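Local coordinates for protein ATP:cob(I)alamin adenosyltransferase (Salmonella enterica subsp. enterica serovar Livingstone, PDB 5CX7) that binds heme between two subunits through its C-terminal domain and, as the full-length enzyme, probably converts cob(I)alamin to adenosylcobalamin for propanediol breakdown, at residues V10-S13 and F14-H18; L17-L20 and T21-A24. All blocks are in the same frame, centred on the assembly; numbering follows the deposited sequence.

Contact 1. Residues V10-S13 and F14-H18; sequences VALS and FHDLH. With HEM (protoporphyrin IX containing Fe), chain B.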
ATOM      1  N   VAL E  10      16.446  31.921   9.618  1.00 32.81           N
ATOM      2  CA  VAL E  10      16.087  31.148  10.759  1.00 32.39           C
ATOM      3  C   VAL E  10      16.045  29.630  10.485  1.00 28.92           C
ATOM      4  O   VAL E  10      15.878  29.050  11.435  1.00 24.49           O
ATOM      5  CB  VAL E  10      14.837  31.643  11.585  1.00 31.33           C
ATOM      6  CG1 VAL E  10      14.896  33.129  11.836  1.00 34.10           C
ATOM      7  CG2 VAL E  10      13.642  31.410  10.722  1.00 30.82           C
ATOM      8  N   ALA E  11      16.204  28.992   9.310  1.00 27.90           N
ATOM      9  CA  ALA E  11      16.165  27.501   9.216  1.00 29.70           C
ATOM     10  C   ALA E  11      17.063  26.791  10.208  1.00 28.08           C
ATOM     11  O   ALA E  11      17.935  27.390  10.823  1.00 25.41           O
ATOM     12  CB  ALA E  11      16.546  27.042   7.794  1.00 27.62           C
ATOM     13  N   LEU E  12      16.856  25.488  10.382  1.00 22.44           N
ATOM     14  CA  LEU E  12      17.793  24.684  11.165  1.00 21.68           C
ATOM     15  C   LEU E  12      19.158  24.548  10.522  1.00 23.89           C
ATOM     16  O   LEU E  12      19.254  24.102   9.400  1.00 22.96           O
ATOM     17  CB  LEU E  12      17.230  23.248  11.417  1.00 22.17           C
ATOM     18  CG  LEU E  12      15.964  23.210  12.283  1.00 21.67           C
ATOM     19  CD1 LEU E  12      15.292  21.809  12.153  1.00 25.59           C
ATOM     20  CD2 LEU E  12      16.213  23.500  13.742  1.00 21.87           C
ATOM     21  N   SER E  13      20.211  24.907  11.265  1.00 23.41           N
ATOM     22  CA  SER E  13      21.581  24.830  10.792  1.00 19.69           C
ATOM     23  C   SER E  13      22.103  23.452  11.102  1.00 18.35           C
ATOM     24  O   SER E  13      21.489  22.732  11.899  1.00 18.35           O
ATOM     25  CB  SER E  13      22.425  25.884  11.535  1.00 21.58           C
ATOM     26  OG  SER E  13      22.466  25.627  12.942  1.00 18.14           O
ATOM     27  N   PHE E  14      23.305  23.157  10.597  1.00 20.93           N
ATOM     28  CA  PHE E  14      24.049  21.973  10.981  1.00 21.28           C
ATOM     29  C   PHE E  14      24.191  21.868  12.473  1.00 22.36           C
ATOM     30  O   PHE E  14      23.885  20.828  13.123  1.00 18.81           O
ATOM     31  CB  PHE E  14      25.469  21.890  10.364  1.00 25.28           C
ATOM     32  CG  PHE E  14      26.336  20.810  11.024  1.00 28.13           C
ATOM     33  CD1 PHE E  14      26.135  19.510  10.750  1.00 29.72           C
ATOM     34  CD2 PHE E  14      27.204  21.141  12.063  1.00 31.83           C
ATOM     35  CE1 PHE E  14      26.860  18.513  11.393  1.00 34.28           C
ATOM     36  CE2 PHE E  14      27.922  20.166  12.746  1.00 34.74           C
ATOM     37  CZ  PHE E  14      27.740  18.833  12.403  1.00 34.76           C
ATOM     38  N   HIS E  15      24.652  22.946  13.097  1.00 18.93           N
ATOM     39  CA  HIS E  15      24.765  22.976  14.533  1.00 19.52           C
ATOM     40  C   HIS E  15      23.427  22.693  15.270  1.00 18.13           C
ATOM     41  O   HIS E  15      23.376  22.017  16.303  1.00 21.39           O
ATOM     42  CB  HIS E  15      25.355  24.350  14.987  1.00 18.31           C
ATOM     43  CG  HIS E  15      25.482  24.486  16.477  1.00 20.35           C
ATOM     44  ND1 HIS E  15      26.531  23.963  17.216  1.00 22.41           N
ATOM     45  CD2 HIS E  15      24.676  25.109  17.364  1.00 23.20           C
ATOM     46  CE1 HIS E  15      26.356  24.244  18.496  1.00 19.73           C
ATOM     47  NE2 HIS E  15      25.257  24.962  18.605  1.00 22.13           N
ATOM     48  N   ASP E  16      22.349  23.313  14.839  1.00 16.68           N
ATOM     49  CA  ASP E  16      21.018  23.025  15.445  1.00 17.23           C
ATOM     50  C   ASP E  16      20.704  21.527  15.430  1.00 15.58           C
ATOM     51  O   ASP E  16      20.244  20.980  16.403  1.00 15.41           O
ATOM     52  CB  ASP E  16      19.893  23.729  14.699  1.00 17.65           C
ATOM     53  CG  ASP E  16      19.911  25.249  14.852  1.00 19.12           C
ATOM     54  OD1 ASP E  16      20.185  25.742  15.955  1.00 20.84           O
ATOM     55  OD2 ASP E  16      19.394  25.974  13.945  1.00 19.14           O
ATOM     56  N   LEU E  17      20.873  20.935  14.263  1.00 15.44           N
ATOM     57  CA  LEU E  17      20.538  19.507  14.068  1.00 15.62           C
ATOM     58  C   LEU E  17      21.418  18.639  14.943  1.00 17.55           C
ATOM     59  O   LEU E  17      20.957  17.679  15.550  1.00 17.74           O
ATOM     60  CB  LEU E  17      20.751  19.124  12.587  1.00 14.84           C
ATOM     61  CG  LEU E  17      19.790  19.811  11.596  1.00 15.21           C
ATOM     62  CD1 LEU E  17      20.241  19.575  10.153  1.00 15.80           C
ATOM     63  CD2 LEU E  17      18.337  19.434  11.783  1.00 14.87           C
ATOM     64  N   HIS E  18      22.720  18.932  14.927  1.00 16.81           N
ATOM     65  CA  HIS E  18      23.678  18.195  15.664  1.00 20.37           C
ATOM     66  C   HIS E  18      23.388  18.235  17.161  1.00 18.79           C
ATOM     67  O   HIS E  18      23.454  17.204  17.805  1.00 19.76           O
ATOM     68  CB  HIS E  18      25.106  18.687  15.341  1.00 23.41           C
ATOM     69  CG  HIS E  18      26.164  17.739  15.806  1.00 25.01           C
ATOM     70  ND1 HIS E  18      26.814  17.892  17.014  1.00 27.24           N
ATOM     71  CD2 HIS E  18      26.650  16.594  15.260  1.00 25.17           C
ATOM     72  CE1 HIS E  18      27.663  16.894  17.200  1.00 28.02           C
ATOM     73  NE2 HIS E  18      27.566  16.124  16.156  1.00 25.33           N
TER
HETATM   74  CHA HEM B 201      31.379  16.314  16.642  1.00 28.29           C
HETATM   75  CHB HEM B 201      28.844  15.209  12.635  1.00 29.16           C
HETATM   76  CHC HEM B 201      25.845  12.781  15.545  1.00 32.94           C
HETATM   77  CHD HEM B 201      28.638  13.552  19.384  1.00 29.78           C
HETATM   78  C1A HEM B 201      30.910  16.241  15.370  1.00 31.79           C
HETATM   79  C2A HEM B 201      31.441  16.976  14.300  1.00 36.34           C
HETATM   80  C3A HEM B 201      30.722  16.668  13.178  1.00 34.20           C
HETATM   81  C4A HEM B 201      29.756  15.724  13.513  1.00 32.70           C
HETATM   82  CMA HEM B 201      30.916  17.243  11.785  1.00 38.17           C
HETATM   83  CAA HEM B 201      32.582  17.985  14.355  1.00 39.91           C
HETATM   84  CBA HEM B 201      31.903  19.378  14.435  1.00 46.05           C
HETATM   85  CGA HEM B 201      32.656  20.388  15.267  1.00 53.78           C
HETATM   86  O1A HEM B 201      33.333  21.272  14.679  1.00 54.80           O
HETATM   87  O2A HEM B 201      32.575  20.342  16.524  1.00 58.80           O
HETATM   88  C1B HEM B 201      27.800  14.422  13.074  1.00 30.99           C
HETATM   89  C2B HEM B 201      26.790  13.943  12.238  1.00 31.82           C
HETATM   90  C3B HEM B 201      25.936  13.255  13.047  1.00 32.93           C
HETATM   91  C4B HEM B 201      26.451  13.350  14.434  1.00 30.07           C
HETATM   92  CMB HEM B 201      26.744  14.194  10.725  1.00 37.63           C
HETATM   93  CAB HEM B 201      24.744  12.562  12.517  1.00 37.44           C
HETATM   94  CBB HEM B 201      23.865  11.839  13.169  1.00 38.75           C
HETATM   95  C1C HEM B 201      26.314  12.784  16.848  1.00 34.72           C
HETATM   96  C2C HEM B 201      25.656  12.153  17.947  1.00 37.72           C
HETATM   97  C3C HEM B 201      26.488  12.378  19.057  1.00 36.17           C
HETATM   98  C4C HEM B 201      27.608  13.146  18.583  1.00 32.67           C
HETATM   99  CMC HEM B 201      24.323  11.386  17.915  1.00 32.09           C
HETATM  100  CAC HEM B 201      26.371  11.977  20.499  1.00 36.55           C
HETATM  101  CBC HEM B 201      25.415  11.265  21.042  1.00 42.94           C
HETATM  102  C1D HEM B 201      29.612  14.384  18.880  1.00 31.30           C
HETATM  103  C2D HEM B 201      30.634  14.849  19.822  1.00 32.75           C
HETATM  104  C3D HEM B 201      31.421  15.659  19.083  1.00 37.37           C
HETATM  105  C4D HEM B 201      30.865  15.629  17.701  1.00 27.75           C
HETATM  106  CMD HEM B 201      30.743  14.472  21.291  1.00 35.99           C
HETATM  107  CAD HEM B 201      32.671  16.391  19.586  1.00 47.46           C
HETATM  108  CBD HEM B 201      32.402  17.496  20.611  1.00 51.93           C
HETATM  109  CGD HEM B 201      32.646  18.887  20.067  1.00 62.70           C
HETATM  110  O1D HEM B 201      33.373  19.713  20.713  1.00 69.04           O
HETATM  111  O2D HEM B 201      32.087  19.224  18.992  1.00 68.31           O
HETATM  112  NA  HEM B 201      29.843  15.489  14.868  1.00 29.29           N
HETATM  113  NB  HEM B 201      27.563  14.051  14.331  1.00 31.88           N
HETATM  114  NC  HEM B 201      27.452  13.423  17.263  1.00 29.90           N
HETATM  115  ND  HEM B 201      29.775  14.879  17.620  1.00 31.14           N
HETATM  116 FE   HEM B 201      28.711  14.514  16.021  1.00 26.09          FE
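Asp16 folds back from the first turn of helix 14-31 onto Leu12 and Ser13. Its CB lies 3.8 Å from Leu12 CD2 and also packs against the backbone of Ser13. CG, anti to its own carbonyl carbon (chi1 -69°), sits 3.2 Å from Ser13 OG. OD1 is hydrogen-bonded elsewhere in the structure. OD2 accepts from Ser13 N at 3.0 Å, on the anti side and 28° out of the carboxylate plane, and forms a salt bridge with Arg112. In return, Ser13 OG takes the N-H of Asp16 at 3.0 Å in a nearly straight bond of 167°. These reciprocal bonds make a capping box, with Ser13 as N-cap, and tie up two backbone N-H groups where the helix begins. Ser13 O adds the first helical bond, from Leu17 N at 3.0 Å. Beside the box, Leu12 CD1 meets Leu17 CD2 at 3.9 Å, and both leucines also touch Ile39. Further round the helix, His18 CB lies over one face of the Phe14 ring, toward its rim, and Phe14 CZ comes to 3.6 Å from heme CMA. His18 NE2 binds the heme iron at 2.0 Å, with His18 of the second subunit as the other axial ligand.

Contact 2. Residues L17-L20 and T21-A24; sequences LHQL and TRAA. With HEM (protoporphyrin IX containing Fe), chain B.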
ATOM      1  N   LEU E  17      20.873  20.935  14.263  1.00 15.44           N
ATOM      2  CA  LEU E  17      20.538  19.507  14.068  1.00 15.62           C
ATOM      3  C   LEU E  17      21.418  18.639  14.943  1.00 17.55           C
ATOM      4  O   LEU E  17      20.957  17.679  15.550  1.00 17.74           O
ATOM      5  CB  LEU E  17      20.751  19.124  12.587  1.00 14.84           C
ATOM      6  CG  LEU E  17      19.790  19.811  11.596  1.00 15.21           C
ATOM      7  CD1 LEU E  17      20.241  19.575  10.153  1.00 15.80           C
ATOM      8  CD2 LEU E  17      18.337  19.434  11.783  1.00 14.87           C
ATOM      9  N   HIS E  18      22.720  18.932  14.927  1.00 16.81           N
ATOM     10  CA  HIS E  18      23.678  18.195  15.664  1.00 20.37           C
ATOM     11  C   HIS E  18      23.388  18.235  17.161  1.00 18.79           C
ATOM     12  O   HIS E  18      23.454  17.204  17.805  1.00 19.76           O
ATOM     13  CB  HIS E  18      25.106  18.687  15.341  1.00 23.41           C
ATOM     14  CG  HIS E  18      26.164  17.739  15.806  1.00 25.01           C
ATOM     15  ND1 HIS E  18      26.814  17.892  17.014  1.00 27.24           N
ATOM     16  CD2 HIS E  18      26.650  16.594  15.260  1.00 25.17           C
ATOM     17  CE1 HIS E  18      27.663  16.894  17.200  1.00 28.02           C
ATOM     18  NE2 HIS E  18      27.566  16.124  16.156  1.00 25.33           N
ATOM     19  N   GLN E  19      23.129  19.417  17.683  1.00 18.80           N
ATOM     20  CA  GLN E  19      22.853  19.626  19.096  1.00 18.75           C
ATOM     21  C   GLN E  19      21.558  19.020  19.532  1.00 16.03           C
ATOM     22  O   GLN E  19      21.515  18.431  20.586  1.00 13.60           O
ATOM     23  CB  GLN E  19      22.918  21.115  19.521  1.00 20.83           C
ATOM     24  CG  GLN E  19      24.320  21.653  19.372  1.00 23.37           C
ATOM     25  CD  GLN E  19      25.340  20.802  20.131  1.00 27.76           C
ATOM     26  OE1 GLN E  19      25.315  20.792  21.357  1.00 32.11           O
ATOM     27  NE2 GLN E  19      26.257  20.145  19.433  1.00 27.51           N
ATOM     28  N   LEU E  20      20.522  19.121  18.701  1.00 14.83           N
ATOM     29  CA  LEU E  20      19.268  18.470  19.008  1.00 15.34           C
ATOM     30  C   LEU E  20      19.471  16.990  19.159  1.00 13.88           C
ATOM     31  O   LEU E  20      18.982  16.406  20.140  1.00 16.03           O
ATOM     32  CB  LEU E  20      18.218  18.697  17.910  1.00 15.86           C
ATOM     33  CG  LEU E  20      17.495  20.032  17.878  1.00 17.93           C
ATOM     34  CD1 LEU E  20      16.738  20.220  16.570  1.00 19.52           C
ATOM     35  CD2 LEU E  20      16.567  20.193  19.064  1.00 19.62           C
ATOM     36  N   THR E  21      20.174  16.407  18.226  1.00 13.33           N
ATOM     37  CA  THR E  21      20.375  14.974  18.167  1.00 14.13           C
ATOM     38  C   THR E  21      21.242  14.448  19.328  1.00 16.78           C
ATOM     39  O   THR E  21      20.876  13.547  20.072  1.00 14.78           O
ATOM     40  CB  THR E  21      20.959  14.549  16.861  1.00 15.43           C
ATOM     41  OG1 THR E  21      20.162  15.014  15.774  1.00 15.42           O
ATOM     42  CG2 THR E  21      21.002  13.016  16.793  1.00 17.00           C
ATOM     43  N   ARG E  22      22.357  15.097  19.540  1.00 17.55           N
ATOM     44  CA  ARG E  22      23.173  14.811  20.700  1.00 18.58           C
ATOM     45  C   ARG E  22      22.474  14.957  22.018  1.00 17.30           C
ATOM     46  O   ARG E  22      22.630  14.113  22.859  1.00 16.03           O
ATOM     47  CB  ARG E  22      24.343  15.722  20.652  1.00 19.54           C
ATOM     48  CG  ARG E  22      25.394  15.496  21.676  1.00 24.88           C
ATOM     49  CD  ARG E  22      26.699  16.275  21.445  1.00 28.62           C
ATOM     50  NE  ARG E  22      27.491  15.971  22.627  1.00 34.11           N
ATOM     51  CZ  ARG E  22      28.639  16.571  22.950  1.00 37.27           C
ATOM     52  NH1 ARG E  22      29.192  17.482  22.158  1.00 36.22           N
ATOM     53  NH2 ARG E  22      29.221  16.257  24.082  1.00 36.13           N
ATOM     54  N   ALA E  23      21.791  16.075  22.243  1.00 16.87           N
ATOM     55  CA  ALA E  23      21.100  16.299  23.508  1.00 15.64           C
ATOM     56  C   ALA E  23      19.999  15.277  23.711  1.00 17.35           C
ATOM     57  O   ALA E  23      19.790  14.839  24.850  1.00 13.24           O
ATOM     58  CB  ALA E  23      20.508  17.685  23.570  1.00 18.42           C
ATOM     59  N   ALA E  24      19.293  14.875  22.637  1.00 13.98           N
ATOM     60  CA  ALA E  24      18.257  13.869  22.793  1.00 13.37           C
ATOM     61  C   ALA E  24      18.882  12.566  23.224  1.00 12.90           C
ATOM     62  O   ALA E  24      18.408  11.904  24.161  1.00 12.41           O
ATOM     63  CB  ALA E  24      17.448  13.662  21.485  1.00 13.67           C
TER
HETATM   64  CHA HEM B 201      31.379  16.314  16.642  1.00 28.29           C
HETATM   65  CHB HEM B 201      28.844  15.209  12.635  1.00 29.16           C
HETATM   66  CHC HEM B 201      25.845  12.781  15.545  1.00 32.94           C
HETATM   67  CHD HEM B 201      28.638  13.552  19.384  1.00 29.78           C
HETATM   68  C1A HEM B 201      30.910  16.241  15.370  1.00 31.79           C
HETATM   69  C2A HEM B 201      31.441  16.976  14.300  1.00 36.34           C
HETATM   70  C3A HEM B 201      30.722  16.668  13.178  1.00 34.20           C
HETATM   71  C4A HEM B 201      29.756  15.724  13.513  1.00 32.70           C
HETATM   72  CMA HEM B 201      30.916  17.243  11.785  1.00 38.17           C
HETATM   73  CAA HEM B 201      32.582  17.985  14.355  1.00 39.91           C
HETATM   74  CBA HEM B 201      31.903  19.378  14.435  1.00 46.05           C
HETATM   75  CGA HEM B 201      32.656  20.388  15.267  1.00 53.78           C
HETATM   76  O1A HEM B 201      33.333  21.272  14.679  1.00 54.80           O
HETATM   77  O2A HEM B 201      32.575  20.342  16.524  1.00 58.80           O
HETATM   78  C1B HEM B 201      27.800  14.422  13.074  1.00 30.99           C
HETATM   79  C2B HEM B 201      26.790  13.943  12.238  1.00 31.82           C
HETATM   80  C3B HEM B 201      25.936  13.255  13.047  1.00 32.93           C
HETATM   81  C4B HEM B 201      26.451  13.350  14.434  1.00 30.07           C
HETATM   82  CMB HEM B 201      26.744  14.194  10.725  1.00 37.63           C
HETATM   83  CAB HEM B 201      24.744  12.562  12.517  1.00 37.44           C
HETATM   84  CBB HEM B 201      23.865  11.839  13.169  1.00 38.75           C
HETATM   85  C1C HEM B 201      26.314  12.784  16.848  1.00 34.72           C
HETATM   86  C2C HEM B 201      25.656  12.153  17.947  1.00 37.72           C
HETATM   87  C3C HEM B 201      26.488  12.378  19.057  1.00 36.17           C
HETATM   88  C4C HEM B 201      27.608  13.146  18.583  1.00 32.67           C
HETATM   89  CMC HEM B 201      24.323  11.386  17.915  1.00 32.09           C
HETATM   90  CAC HEM B 201      26.371  11.977  20.499  1.00 36.55           C
HETATM   91  CBC HEM B 201      25.415  11.265  21.042  1.00 42.94           C
HETATM   92  C1D HEM B 201      29.612  14.384  18.880  1.00 31.30           C
HETATM   93  C2D HEM B 201      30.634  14.849  19.822  1.00 32.75           C
HETATM   94  C3D HEM B 201      31.421  15.659  19.083  1.00 37.37           C
HETATM   95  C4D HEM B 201      30.865  15.629  17.701  1.00 27.75           C
HETATM   96  CMD HEM B 201      30.743  14.472  21.291  1.00 35.99           C
HETATM   97  CAD HEM B 201      32.671  16.391  19.586  1.00 47.46           C
HETATM   98  CBD HEM B 201      32.402  17.496  20.611  1.00 51.93           C
HETATM   99  CGD HEM B 201      32.646  18.887  20.067  1.00 62.70           C
HETATM  100  O1D HEM B 201      33.373  19.713  20.713  1.00 69.04           O
HETATM  101  O2D HEM B 201      32.087  19.224  18.992  1.00 68.31           O
HETATM  102  NA  HEM B 201      29.843  15.489  14.868  1.00 29.29           N
HETATM  103  NB  HEM B 201      27.563  14.051  14.331  1.00 31.88           N
HETATM  104  NC  HEM B 201      27.452  13.423  17.263  1.00 29.90           N
HETATM  105  ND  HEM B 201      29.775  14.879  17.620  1.00 31.14           N
HETATM  106 FE   HEM B 201      28.711  14.514  16.021  1.00 26.09          FE
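Leu17 O is gripped twice by Thr21, from opposite faces of its carbonyl plane: by the backbone N at 3.1 Å and by OG1 at 2.8 Å. Thr21 OG1 stands beside its own backbone N (chi1 -55°), which aims the hydroxyl back up the helix and leaves CG2 to reach heme CMC at 3.9 Å. At the next residue, His18 O accepts from Arg22 N at 2.9 Å, an i to i+4 bond that sets an iron ligand and a heme-packing arginine on the same side of helix 14-31. Arg22 runs out extended from CG to NE alongside the porphyrin rim. Its CG passes heme CAC and its CD passes heme CHD, and the guanidinium ends with CZ 3.4 Å from heme CMD, the methyl sitting over the centre of one face. NE is held by a salt bridge to Glu26. Next, Gln19 O takes Ala23 N. Leu20 O closes the series with Ala24 N at 2.9 Å. Leu20 and Ala24 pack on Ile39 and Val37, in the four-stranded antiparallel sheet of this HbpS-like heme-binding domain. The helix thus has an apolar side on the sheet and a heme side carrying His18, Thr21 CG2 and Arg22, where Glu26, itself a probable magnesium ligand, probably offsets the arginine's charge and steadies it.

From the N terminus, the loop 10-13 leads straight into helix 14-31, and contact 1 closes the short turn at that entrance. Contact 2 follows along the same helix, joining successive turns by i to i+4 bonds; neither contact encloses the other, but they overlap at Leu17 and His18, with centres about 9 Å apart. Leu17 faces strand 36-41 of the antiparallel sheet and packs on Trp50 of the second subunit. Contact 1 spans the helix start, tied to Arg112 at the end of strand 107-112, and the iron ligand. Contact 2 carries on from that ligand one turn further, to Thr21 and Arg22 at the porphyrin and Ala24 at the sheet.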